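Local structure of alpha-amylase G-6 (2C3H) at residues Leu7-Lys12 with His52-Val57; Thr19-Tyr24 with Lys65-Asn70; Val57-Leu62 with Gly79-Gln84. The protein probably binds starch through this family 26 carbohydrate-binding module, a small beta-sandwich domain of a longer amylase that holds alpha-D-glucopyranose units here. All coordinates share one frame; numbering follows the deposited sequence.

Contact 1: residues Leu7-Lys12 with His52-Val57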
loop_
_atom_site.group_PDB
_atom_site.type_symbol
_atom_site.label_atom_id
_atom_site.label_comp_id
_atom_site.label_asym_id
_atom_site.label_seq_id
_atom_site.Cartn_x
_atom_site.Cartn_y
_atom_site.Cartn_z
ATOM N N LEU A 7 6.552 1.983 -8.008
ATOM C CA LEU A 7 5.605 0.915 -7.759
ATOM C C LEU A 7 4.205 1.487 -7.736
ATOM O O LEU A 7 3.930 2.467 -7.030
ATOM C CB LEU A 7 5.931 0.236 -6.430
ATOM C CG LEU A 7 6.616 -1.125 -6.482
ATOM C CD1 LEU A 7 7.331 -1.360 -7.807
ATOM C CD2 LEU A 7 7.570 -1.290 -5.309
ATOM N N THR A 8 3.352 0.902 -8.561
ATOM C CA THR A 8 1.913 1.111 -8.487
ATOM C C THR A 8 1.326 -0.086 -7.762
ATOM O O THR A 8 1.620 -1.263 -8.031
ATOM C CB THR A 8 1.295 1.267 -9.904
ATOM O OG1 THR A 8 1.961 2.332 -10.593
ATOM C CG2 THR A 8 -0.151 1.743 -9.840
ATOM N N ILE A 9 0.522 0.244 -6.778
ATOM C CA ILE A 9 -0.054 -0.755 -5.909
ATOM C C ILE A 9 -1.537 -0.484 -5.824
ATOM O O ILE A 9 -1.988 0.650 -5.690
ATOM C CB ILE A 9 0.655 -0.706 -4.510
ATOM C CG1 ILE A 9 1.984 -1.459 -4.610
ATOM C CG2 ILE A 9 -0.195 -1.346 -3.449
ATOM C CD1 ILE A 9 3.052 -0.721 -4.050
ATOM N N TYR A 10 -2.300 -1.553 -5.930
ATOM C CA TYR A 10 -3.726 -1.456 -5.909
ATOM C C TYR A 10 -4.110 -2.245 -4.708
ATOM O O TYR A 10 -3.460 -3.233 -4.408
ATOM C CB TYR A 10 -4.322 -2.066 -7.177
ATOM C CG TYR A 10 -3.936 -1.329 -8.437
ATOM C CD1 TYR A 10 -4.738 -0.302 -8.947
ATOM C CD2 TYR A 10 -2.774 -1.683 -9.139
ATOM C CE1 TYR A 10 -4.363 0.381 -10.125
ATOM C CE2 TYR A 10 -2.396 -1.025 -10.312
ATOM C CZ TYR A 10 -3.189 0.005 -10.788
ATOM O OH TYR A 10 -2.787 0.657 -11.918
ATOM N N PHE A 11 -5.165 -1.820 -4.023
ATOM C CA PHE A 11 -5.565 -2.484 -2.781
ATOM C C PHE A 11 -7.063 -2.533 -2.677
ATOM O O PHE A 11 -7.703 -1.502 -2.731
ATOM C CB PHE A 11 -5.002 -1.706 -1.582
ATOM C CG PHE A 11 -5.492 -2.185 -0.256
ATOM C CD1 PHE A 11 -5.153 -3.450 0.208
ATOM C CD2 PHE A 11 -6.272 -1.346 0.559
ATOM C CE1 PHE A 11 -5.591 -3.891 1.472
ATOM C CE2 PHE A 11 -6.739 -1.793 1.830
ATOM C CZ PHE A 11 -6.373 -3.043 2.296
ATOM N N LYS A 12 -7.625 -3.729 -2.534
ATOM C CA LYS A 12 -9.055 -3.873 -2.304
ATOM C C LYS A 12 -9.429 -3.553 -0.850
ATOM O O LYS A 12 -9.060 -4.286 0.060
ATOM C CB LYS A 12 -9.502 -5.279 -2.643
ATOM C CG LYS A 12 -10.981 -5.315 -2.985
ATOM C CD LYS A 12 -11.435 -6.735 -3.220
ATOM C CE LYS A 12 -12.584 -6.741 -4.235
ATOM N NZ LYS A 12 -13.880 -6.900 -3.576
ATOM N N HIS A 52 -1.998 3.519 -5.367
ATOM C CA HIS A 52 -0.980 4.562 -5.199
ATOM C C HIS A 52 0.344 4.124 -5.834
ATOM O O HIS A 52 0.702 2.939 -5.808
ATOM C CB HIS A 52 -0.807 4.931 -3.733
ATOM C CG HIS A 52 0.207 6.013 -3.473
ATOM N ND1 HIS A 52 -0.111 7.354 -3.477
ATOM C CD2 HIS A 52 1.514 5.942 -3.131
ATOM C CE1 HIS A 52 0.960 8.063 -3.169
ATOM N NE2 HIS A 52 1.960 7.229 -2.955
ATOM N N THR A 53 1.030 5.090 -6.441
ATOM C CA THR A 53 2.324 4.866 -7.049
ATOM C C THR A 53 3.399 5.488 -6.156
ATOM O O THR A 53 3.372 6.695 -5.834
ATOM C CB THR A 53 2.331 5.485 -8.490
ATOM O OG1 THR A 53 1.263 4.910 -9.240
ATOM C CG2 THR A 53 3.569 5.110 -9.312
ATOM N N ILE A 54 4.342 4.656 -5.735
ATOM C CA ILE A 54 5.520 5.191 -5.066
ATOM C C ILE A 54 6.545 5.596 -6.130
ATOM O O ILE A 54 7.135 4.733 -6.803
ATOM C CB ILE A 54 6.091 4.183 -4.072
ATOM C CG1 ILE A 54 5.057 3.912 -2.983
ATOM C CG2 ILE A 54 7.404 4.715 -3.475
ATOM C CD1 ILE A 54 5.319 2.673 -2.182
ATOM N N GLU A 55 6.743 6.900 -6.321
ATOM C CA GLU A 55 7.777 7.318 -7.284
ATOM C C GLU A 55 9.193 6.927 -6.801
ATOM O O GLU A 55 9.481 6.921 -5.585
ATOM C CB GLU A 55 7.714 8.828 -7.625
ATOM C CG GLU A 55 6.348 9.409 -7.997
ATOM C CD GLU A 55 5.763 8.926 -9.341
ATOM O OE1 GLU A 55 6.383 8.080 -10.061
ATOM O OE2 GLU A 55 4.627 9.382 -9.661
ATOM N N GLY A 56 10.048 6.570 -7.762
ATOM C CA GLY A 56 11.485 6.478 -7.565
ATOM C C GLY A 56 12.065 5.163 -7.100
ATOM O O GLY A 56 13.250 5.098 -6.751
ATOM N N VAL A 57 11.263 4.105 -7.149
ATOM C CA VAL A 57 11.461 2.933 -6.307
ATOM C C VAL A 57 11.424 1.627 -7.117
ATOM O O VAL A 57 10.561 1.451 -7.986
ATOM C CB VAL A 57 10.349 2.996 -5.185
ATOM C CG1 VAL A 57 9.422 1.815 -5.188
ATOM C CG2 VAL A 57 10.941 3.269 -3.816
#

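Contact 2: residues Thr19-Tyr24 with Lys65-Asn70. With GLC (alpha-D-glucopyranose), chain I; GLC (alpha-D-glucopyranose), chain B; SO4 (sulfate ion), chain S.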
loop_
_atom_site.group_PDB
_atom_site.type_symbol
_atom_site.label_atom_id
_atom_site.label_comp_id
_atom_site.label_asym_id
_atom_site.label_seq_id
_atom_site.Cartn_x
_atom_site.Cartn_y
_atom_site.Cartn_z
ATOM N N THR A 19 -11.100 5.101 3.962
ATOM C CA THR A 19 -10.364 5.022 2.698
ATOM C C THR A 19 -8.904 4.702 2.933
ATOM O O THR A 19 -8.321 5.212 3.844
ATOM C CB THR A 19 -10.699 6.144 1.637
ATOM O OG1 THR A 19 -9.548 6.932 1.305
ATOM C CG2 THR A 19 -11.725 7.068 2.086
ATOM N N PRO A 20 -8.356 3.756 2.209
ATOM C CA PRO A 20 -7.040 3.238 2.562
ATOM C C PRO A 20 -5.878 4.220 2.373
ATOM O O PRO A 20 -5.891 5.007 1.404
ATOM C CB PRO A 20 -6.886 2.036 1.620
ATOM C CG PRO A 20 -7.885 2.266 0.513
ATOM C CD PRO A 20 -8.962 3.034 1.069
ATOM N N HIS A 21 -4.894 4.131 3.276
ATOM C CA HIS A 21 -3.592 4.769 3.101
ATOM C C HIS A 21 -2.484 3.721 2.893
ATOM O O HIS A 21 -2.609 2.562 3.288
ATOM C CB HIS A 21 -3.249 5.722 4.254
ATOM C CG HIS A 21 -4.144 6.919 4.346
ATOM N ND1 HIS A 21 -5.524 6.830 4.399
ATOM C CD2 HIS A 21 -3.850 8.245 4.442
ATOM C CE1 HIS A 21 -6.039 8.048 4.481
ATOM N NE2 HIS A 21 -5.042 8.926 4.499
ATOM N N LEU A 22 -1.432 4.118 2.204
ATOM C CA LEU A 22 -0.336 3.214 1.927
ATOM C C LEU A 22 0.872 3.671 2.728
ATOM O O LEU A 22 1.412 4.779 2.475
ATOM C CB LEU A 22 -0.008 3.213 0.441
ATOM C CG LEU A 22 0.992 2.103 0.072
ATOM C CD1 LEU A 22 0.211 0.813 0.052
ATOM C CD2 LEU A 22 1.684 2.307 -1.272
ATOM N N TYR A 23 1.262 2.872 3.718
ATOM C CA TYR A 23 2.462 3.166 4.497
ATOM C C TYR A 23 3.586 2.314 3.912
ATOM O O TYR A 23 3.346 1.142 3.534
ATOM C CB TYR A 23 2.238 2.923 6.006
ATOM C CG TYR A 23 3.513 2.975 6.787
ATOM C CD1 TYR A 23 4.042 4.205 7.212
ATOM C CD2 TYR A 23 4.224 1.813 7.078
ATOM C CE1 TYR A 23 5.233 4.273 7.926
ATOM C CE2 TYR A 23 5.418 1.868 7.783
ATOM C CZ TYR A 23 5.913 3.124 8.196
ATOM O OH TYR A 23 7.099 3.232 8.869
ATOM N N TYR A 24 4.799 2.877 3.811
ATOM C CA TYR A 24 5.903 2.132 3.208
ATOM C C TYR A 24 7.263 2.529 3.755
ATOM O O TYR A 24 7.458 3.655 4.139
ATOM C CB TYR A 24 5.870 2.272 1.671
ATOM C CG TYR A 24 5.893 3.707 1.149
ATOM C CD1 TYR A 24 4.695 4.413 0.899
ATOM C CD2 TYR A 24 7.119 4.336 0.863
ATOM C CE1 TYR A 24 4.721 5.688 0.419
ATOM C CE2 TYR A 24 7.165 5.636 0.388
ATOM C CZ TYR A 24 5.977 6.309 0.170
ATOM O OH TYR A 24 6.026 7.583 -0.333
ATOM N N LYS A 65 -3.296 0.797 5.736
ATOM C CA LYS A 65 -3.989 1.345 6.924
ATOM C C LYS A 65 -5.163 2.256 6.489
ATOM O O LYS A 65 -5.291 2.613 5.290
ATOM C CB LYS A 65 -3.047 2.163 7.845
ATOM C CG LYS A 65 -2.164 3.187 7.117
ATOM C CD LYS A 65 -1.194 3.933 8.071
ATOM C CE LYS A 65 -1.904 4.429 9.384
ATOM N NZ LYS A 65 -2.942 5.502 9.126
ATOM N N ASP A 66 -6.022 2.605 7.443
ATOM C CA ASP A 66 -6.900 3.740 7.222
ATOM C C ASP A 66 -6.531 4.895 8.170
ATOM O O ASP A 66 -5.520 4.816 8.844
ATOM C CB ASP A 66 -8.386 3.341 7.255
ATOM C CG ASP A 66 -8.851 2.836 8.583
ATOM O OD1 ASP A 66 -8.114 2.921 9.606
ATOM O OD2 ASP A 66 -9.997 2.325 8.698
ATOM N N ARG A 67 -7.312 5.958 8.218
ATOM C CA ARG A 67 -7.036 7.051 9.164
ATOM C C ARG A 67 -7.343 6.600 10.607
ATOM O O ARG A 67 -6.903 7.252 11.557
ATOM C CB ARG A 67 -7.827 8.321 8.819
ATOM C CG ARG A 67 -7.293 9.103 7.581
ATOM C CD ARG A 67 -7.836 10.561 7.417
ATOM N NE ARG A 67 -7.460 11.439 8.555
ATOM C CZ ARG A 67 -6.373 12.256 8.622
ATOM N NH1 ARG A 67 -5.497 12.358 7.605
ATOM N NH2 ARG A 67 -6.176 12.978 9.728
ATOM N N GLY A 68 -8.097 5.500 10.754
ATOM C CA GLY A 68 -8.339 4.895 12.063
ATOM C C GLY A 68 -7.189 4.044 12.586
ATOM O O GLY A 68 -5.997 4.356 12.348
ATOM N N THR A 69 -7.546 2.938 13.250
ATOM C CA THR A 69 -6.577 1.985 13.782
ATOM C C THR A 69 -6.470 0.705 12.972
ATOM O O THR A 69 -5.831 -0.269 13.426
ATOM C CB THR A 69 -6.956 1.573 15.235
ATOM O OG1 THR A 69 -8.220 0.855 15.208
ATOM C CG2 THR A 69 -7.192 2.805 16.100
ATOM N N ASN A 70 -7.097 0.656 11.810
ATOM C CA ASN A 70 -7.043 -0.579 11.055
ATOM C C ASN A 70 -5.725 -0.593 10.305
ATOM O O ASN A 70 -5.200 0.451 9.896
ATOM C CB ASN A 70 -8.193 -0.658 10.054
ATOM C CG ASN A 70 -9.572 -0.721 10.720
ATOM O OD1 ASN A 70 -10.499 0.068 10.376
ATOM N ND2 ASN A 70 -9.733 -1.651 11.660
HETATM C C1 GLC I . 5.810 -1.074 10.414
HETATM C C2 GLC I . 6.076 -2.558 10.491
HETATM C C3 GLC I . 7.274 -2.831 11.370
HETATM C C4 GLC I . 8.455 -1.981 10.895
HETATM C C5 GLC I . 8.103 -0.514 10.948
HETATM C C6 GLC I . 9.214 0.324 10.349
HETATM O O2 GLC I . 4.965 -3.170 11.091
HETATM O O3 GLC I . 7.514 -4.233 11.305
HETATM O O4 GLC I . 9.595 -2.198 11.689
HETATM O O5 GLC I . 6.936 -0.264 10.179
HETATM O O6 GLC I . 8.765 1.649 10.153
HETATM C C1 GLC B . 2.455 1.581 14.007
HETATM C C2 GLC B . 2.015 0.319 13.274
HETATM C C3 GLC B . 3.230 -0.526 12.929
HETATM C C4 GLC B . 4.165 0.322 12.082
HETATM C C5 GLC B . 4.568 1.570 12.843
HETATM C C6 GLC B . 5.488 2.427 11.987
HETATM O O1 GLC B . 2.993 1.256 15.277
HETATM O O2 GLC B . 1.114 -0.430 14.059
HETATM O O3 GLC B . 2.941 -1.738 12.230
HETATM O O4 GLC B . 5.300 -0.475 11.867
HETATM O O5 GLC B . 3.415 2.313 13.243
HETATM O O6 GLC B . 5.935 3.590 12.678
HETATM S S SO4 S . -11.975 8.691 5.114
HETATM O O1 SO4 S . -12.010 9.254 3.773
HETATM O O2 SO4 S . -10.620 8.897 5.636
HETATM O O3 SO4 S . -12.903 9.413 5.987
HETATM O O4 SO4 S . -12.363 7.272 5.154
HETATM O O HOH W 1 -9.263 6.448 6.396
#

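Contact 3: residues Val57-Leu62 with Gly79-Gln84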
loop_
_atom_site.group_PDB
_atom_site.type_symbol
_atom_site.label_atom_id
_atom_site.label_comp_id
_atom_site.label_asym_id
_atom_site.label_seq_id
_atom_site.Cartn_x
_atom_site.Cartn_y
_atom_site.Cartn_z
ATOM N N VAL A 57 11.263 4.105 -7.149
ATOM C CA VAL A 57 11.461 2.933 -6.307
ATOM C C VAL A 57 11.424 1.627 -7.117
ATOM O O VAL A 57 10.561 1.451 -7.986
ATOM C CB VAL A 57 10.349 2.996 -5.185
ATOM C CG1 VAL A 57 9.422 1.815 -5.188
ATOM C CG2 VAL A 57 10.941 3.269 -3.816
ATOM N N GLU A 58 12.355 0.722 -6.860
ATOM C CA GLU A 58 12.275 -0.622 -7.411
ATOM C C GLU A 58 11.536 -1.517 -6.409
ATOM O O GLU A 58 10.643 -2.288 -6.782
ATOM C CB GLU A 58 13.666 -1.253 -7.645
ATOM C CG GLU A 58 14.557 -0.639 -8.727
ATOM C CD GLU A 58 14.003 -0.773 -10.153
ATOM O OE1 GLU A 58 13.137 -1.670 -10.418
ATOM O OE2 GLU A 58 14.446 0.029 -11.022
ATOM N N SER A 59 11.953 -1.448 -5.146
ATOM C CA SER A 59 11.384 -2.290 -4.104
ATOM C C SER A 59 10.999 -1.460 -2.850
ATOM O O SER A 59 11.510 -0.341 -2.634
ATOM C CB SER A 59 12.335 -3.437 -3.760
ATOM O OG SER A 59 13.366 -2.976 -2.903
ATOM N N VAL A 60 10.095 -2.049 -2.052
ATOM C CA VAL A 60 9.472 -1.434 -0.896
ATOM C C VAL A 60 8.926 -2.520 0.056
ATOM O O VAL A 60 8.627 -3.643 -0.381
ATOM C CB VAL A 60 8.354 -0.434 -1.365
ATOM C CG1 VAL A 60 6.946 -0.962 -1.147
ATOM C CG2 VAL A 60 8.513 0.893 -0.704
ATOM N N ARG A 61 8.849 -2.189 1.356
ATOM C CA ARG A 61 7.975 -2.893 2.306
ATOM C C ARG A 61 6.790 -1.992 2.620
ATOM O O ARG A 61 6.934 -0.756 2.829
ATOM C CB ARG A 61 8.712 -3.292 3.585
ATOM C CG ARG A 61 9.746 -4.381 3.333
ATOM C CD ARG A 61 10.372 -4.996 4.598
ATOM N NE ARG A 61 11.101 -6.209 4.245
ATOM C CZ ARG A 61 12.364 -6.211 3.793
ATOM N NH1 ARG A 61 12.941 -7.356 3.494
ATOM N NH2 ARG A 61 13.060 -5.069 3.638
ATOM N N LEU A 62 5.602 -2.578 2.595
ATOM C CA LEU A 62 4.425 -1.751 2.732
ATOM C C LEU A 62 3.342 -2.326 3.638
ATOM O O LEU A 62 3.173 -3.549 3.759
ATOM C CB LEU A 62 3.877 -1.347 1.343
ATOM C CG LEU A 62 3.284 -2.480 0.488
ATOM C CD1 LEU A 62 1.751 -2.809 0.702
ATOM C CD2 LEU A 62 3.586 -2.180 -0.957
ATOM N N GLY A 79 6.174 -5.111 6.788
ATOM C CA GLY A 79 5.486 -4.747 5.560
ATOM C C GLY A 79 5.478 -5.899 4.560
ATOM O O GLY A 79 6.319 -6.817 4.662
ATOM N N PHE A 80 4.508 -5.881 3.633
ATOM C CA PHE A 80 4.566 -6.768 2.484
ATOM C C PHE A 80 5.765 -6.270 1.607
ATOM O O PHE A 80 5.963 -5.078 1.453
ATOM C CB PHE A 80 3.250 -6.758 1.697
ATOM C CG PHE A 80 2.083 -7.445 2.392
ATOM C CD1 PHE A 80 2.085 -8.819 2.645
ATOM C CD2 PHE A 80 0.955 -6.713 2.740
ATOM C CE1 PHE A 80 0.977 -9.427 3.266
ATOM C CE2 PHE A 80 -0.137 -7.308 3.375
ATOM C CZ PHE A 80 -0.134 -8.659 3.628
ATOM N N PHE A 81 6.564 -7.188 1.079
ATOM C CA PHE A 81 7.653 -6.836 0.144
ATOM C C PHE A 81 7.227 -6.912 -1.327
ATOM O O PHE A 81 6.798 -7.955 -1.796
ATOM C CB PHE A 81 8.876 -7.753 0.380
ATOM C CG PHE A 81 10.049 -7.409 -0.471
ATOM C CD1 PHE A 81 10.850 -6.299 -0.172
ATOM C CD2 PHE A 81 10.343 -8.155 -1.601
ATOM C CE1 PHE A 81 11.940 -5.964 -0.985
ATOM C CE2 PHE A 81 11.430 -7.827 -2.426
ATOM C CZ PHE A 81 12.224 -6.734 -2.114
ATOM N N ARG A 82 7.305 -5.787 -2.024
ATOM C CA ARG A 82 7.221 -5.702 -3.499
ATOM C C ARG A 82 8.505 -4.961 -3.945
ATOM O O ARG A 82 8.842 -3.995 -3.284
ATOM C CB ARG A 82 6.042 -4.795 -3.814
ATOM C CG ARG A 82 4.707 -5.261 -3.317
ATOM C CD ARG A 82 3.952 -5.838 -4.434
ATOM N NE ARG A 82 3.898 -7.257 -4.265
ATOM C CZ ARG A 82 3.679 -8.117 -5.237
ATOM N NH1 ARG A 82 3.617 -9.398 -4.917
ATOM N NH2 ARG A 82 3.517 -7.724 -6.499
ATOM N N ASP A 83 9.282 -5.234 -4.994
ATOM C CA ASP A 83 9.225 -5.922 -6.285
ATOM C C ASP A 83 8.642 -5.329 -7.541
ATOM O O ASP A 83 9.373 -4.989 -8.454
ATOM C CB ASP A 83 9.200 -7.435 -6.249
ATOM C CG ASP A 83 10.577 -7.981 -6.380
ATOM O OD1 ASP A 83 11.508 -7.155 -6.395
ATOM O OD2 ASP A 83 10.860 -9.181 -6.434
ATOM N N GLN A 84 7.333 -5.290 -7.621
ATOM C CA GLN A 84 6.680 -5.037 -8.879
ATOM C C GLN A 84 5.267 -4.768 -8.514
ATOM O O GLN A 84 4.857 -5.092 -7.403
ATOM C CB GLN A 84 6.800 -6.256 -9.798
ATOM C CG GLN A 84 6.189 -7.542 -9.302
ATOM C CD GLN A 84 6.636 -8.751 -10.136
ATOM O OE1 GLN A 84 7.648 -8.682 -10.845
ATOM N NE2 GLN A 84 5.881 -9.849 -10.060
HETATM O O HOH W 2 9.205 -7.938 4.475
#

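Contact 1: residues Leu7-Lys12 with His52-Val57
Leu7 opens an antiparallel strand pairing in one sheet of the module's beta-sandwich, where 7-12 runs beside the end of 49-54. Its backbone is hydrogen-bonded to Ile54, with Leu7 N 3.1 Å from Ile54 O. Its side chain turns into the core, and there CD2 meets Val57 CG1 at 3.6 Å, the two side chains crossing at about a right angle; branched apolar residues suit a place also lined by Val60 of the facing sheet. Thr8 lies on the other face, across from Thr53 in a non-hydrogen-bonded pair. Both threonines set OG1 beside their backbone N and CG2 anti to it (chi1 -56° and -57°); Thr8 OG1 and Thr53 OG1, 3.0 Å apart, thus share a hydrogen bond in which either may donate. Such beta-branched residues fit an extended chain while letting a polar group serve the more open face. Ile9 returns to the core side, its CD1 4.5 Å from Ile54 CD1, and reaches Leu22 and Leu62 of the second sheet. Further on, Tyr10 stacks on Trp87 and Phe11 on Phe64. The pairing with His52 is closed by two bonds: Ile9 N to His52 O, 2.9 Å, and His52 N to Ile9 O, also 2.9 Å.

Contact 2: residues Thr19-Tyr24 with Lys65-Asn70
The His21 imidazole has Thr19 O and, near its plane, Lys65 O at the edge, while Arg67 CG approaches obliquely, 3.5 Å from His21 CE1; the Tyr23 phenol has a glucose hydroxyl at its edge. They stand on strand 21-28 of the beta-sandwich's three-stranded antiparallel sheet, beside the turn after 59-65. His21 ND1 donates to Thr19 O, helping fix the ring's rotation. The backbones join at a hydrogen-bonded pair: His21 N gives Lys65 O a nearly straight bond (2.6 Å, 172°), and Lys65 N returns one to His21 O. Lysine suits this place, its long chain apolar until the end: Lys65 CG packs on His21 CB, Lys65 CD lies 4.1 Å from Tyr23 CB, and bends at chi3 and chi4 bring Lys65 NZ back to donate a 2.7 Å hydrogen bond to Asp66 O. Trp36 makes a cation-pi contact with Lys65 and meets the Tyr23 ring edge-to-face. Asp66 secures the turn to Gly18 N through OD2. A water accepts from Arg67 N and lies within bonding distance of Thr19 O and of a sulfate, probably from crystallisation. At the sugar site, also served by Gln71 and Gly76, Tyr23 OH and O6 of the chain I glucose share a 2.6 Å hydrogen bond, either partner donating.

Contact 3: residues Val57-Leu62 with Gly79-Gln84
Val60 with Arg82 and Leu62 with Phe80 form two hydrogen-bonded pairs of an antiparallel pairing, the strand axes 4.6 Å apart at 163°, with Arg61 and Phe81 as the non-hydrogen-bonded pair between them. Val60 N reaches Arg82 O at 2.6 Å, and Phe80 N bonds to Leu62 O. On the outer face Phe81 lies across its neighbours. Its CG stands anti to the backbone N (chi1 -177°), which carries the ring back over the first strand toward Ser59: Phe81 CZ is 3.7 Å from Ser59 CB, and Phe81 CD1 lies over the centre of one face of the Arg61 guanidinium, 4.2 Å above its plane, the two planes inclined by 41°. Arginine suits the place by offering an extended apolar stem, whose CG meets the edge of the Phe81 ring, and a charged end that forms a salt bridge with Asp26. In the guanidinium plane, Arg61 NE donates to a water 2.6 Å away, which in turn donates to Gly79 O.

These are the two arms of the beta hairpin 59-65 and 71-82, in which 71-82 forms the outer strand of the three-stranded sheet and 59-65 its centre; at its start Glu58 and Ser59 both face Asn28, a classic beta bulge. Gly79, having no side chain, brings its CA to 3.2 Å from Leu62 O; a beta carbon here would point into the backbone at Arg61 C and Leu62 N. On the inner face Leu62 turns its branches to the core: CD1 nears Phe80 CB, and Leu62 CD2 packs 4.0 Å from Arg82 CG. Beyond that stem the Arg82 chain bends at chi2 and chi3; its guanidinium makes a cation-pi contact with Trp92, and Arg82 NH2 donates to Gln84 O, 3.1 Å away and above that carbonyl's plane.

In the fold
From the N terminus, strand 7-12 comes first and waits until 52-57 to close contact 1, a loop of 39 intervening residues. Within that span 19-24 opens contact 2, which closes only at 65-70, so the two cross along the chain. Contact 3 begins at Val57, the residue it shares with contact 1, and closes at 79-84; it follows contact 1 in series but crosses contact 2. Contact 1 belongs to the five-stranded sheet, contacts 2 and 3 to the three-stranded one. The sheets pack face to face: Ile54 meets Leu22 and Tyr24, and Phe11 packs on Pro20. Within the three-stranded sheet Leu22 touches Leu62, joining contacts 2 and 3, whose centres are about 17 Å apart.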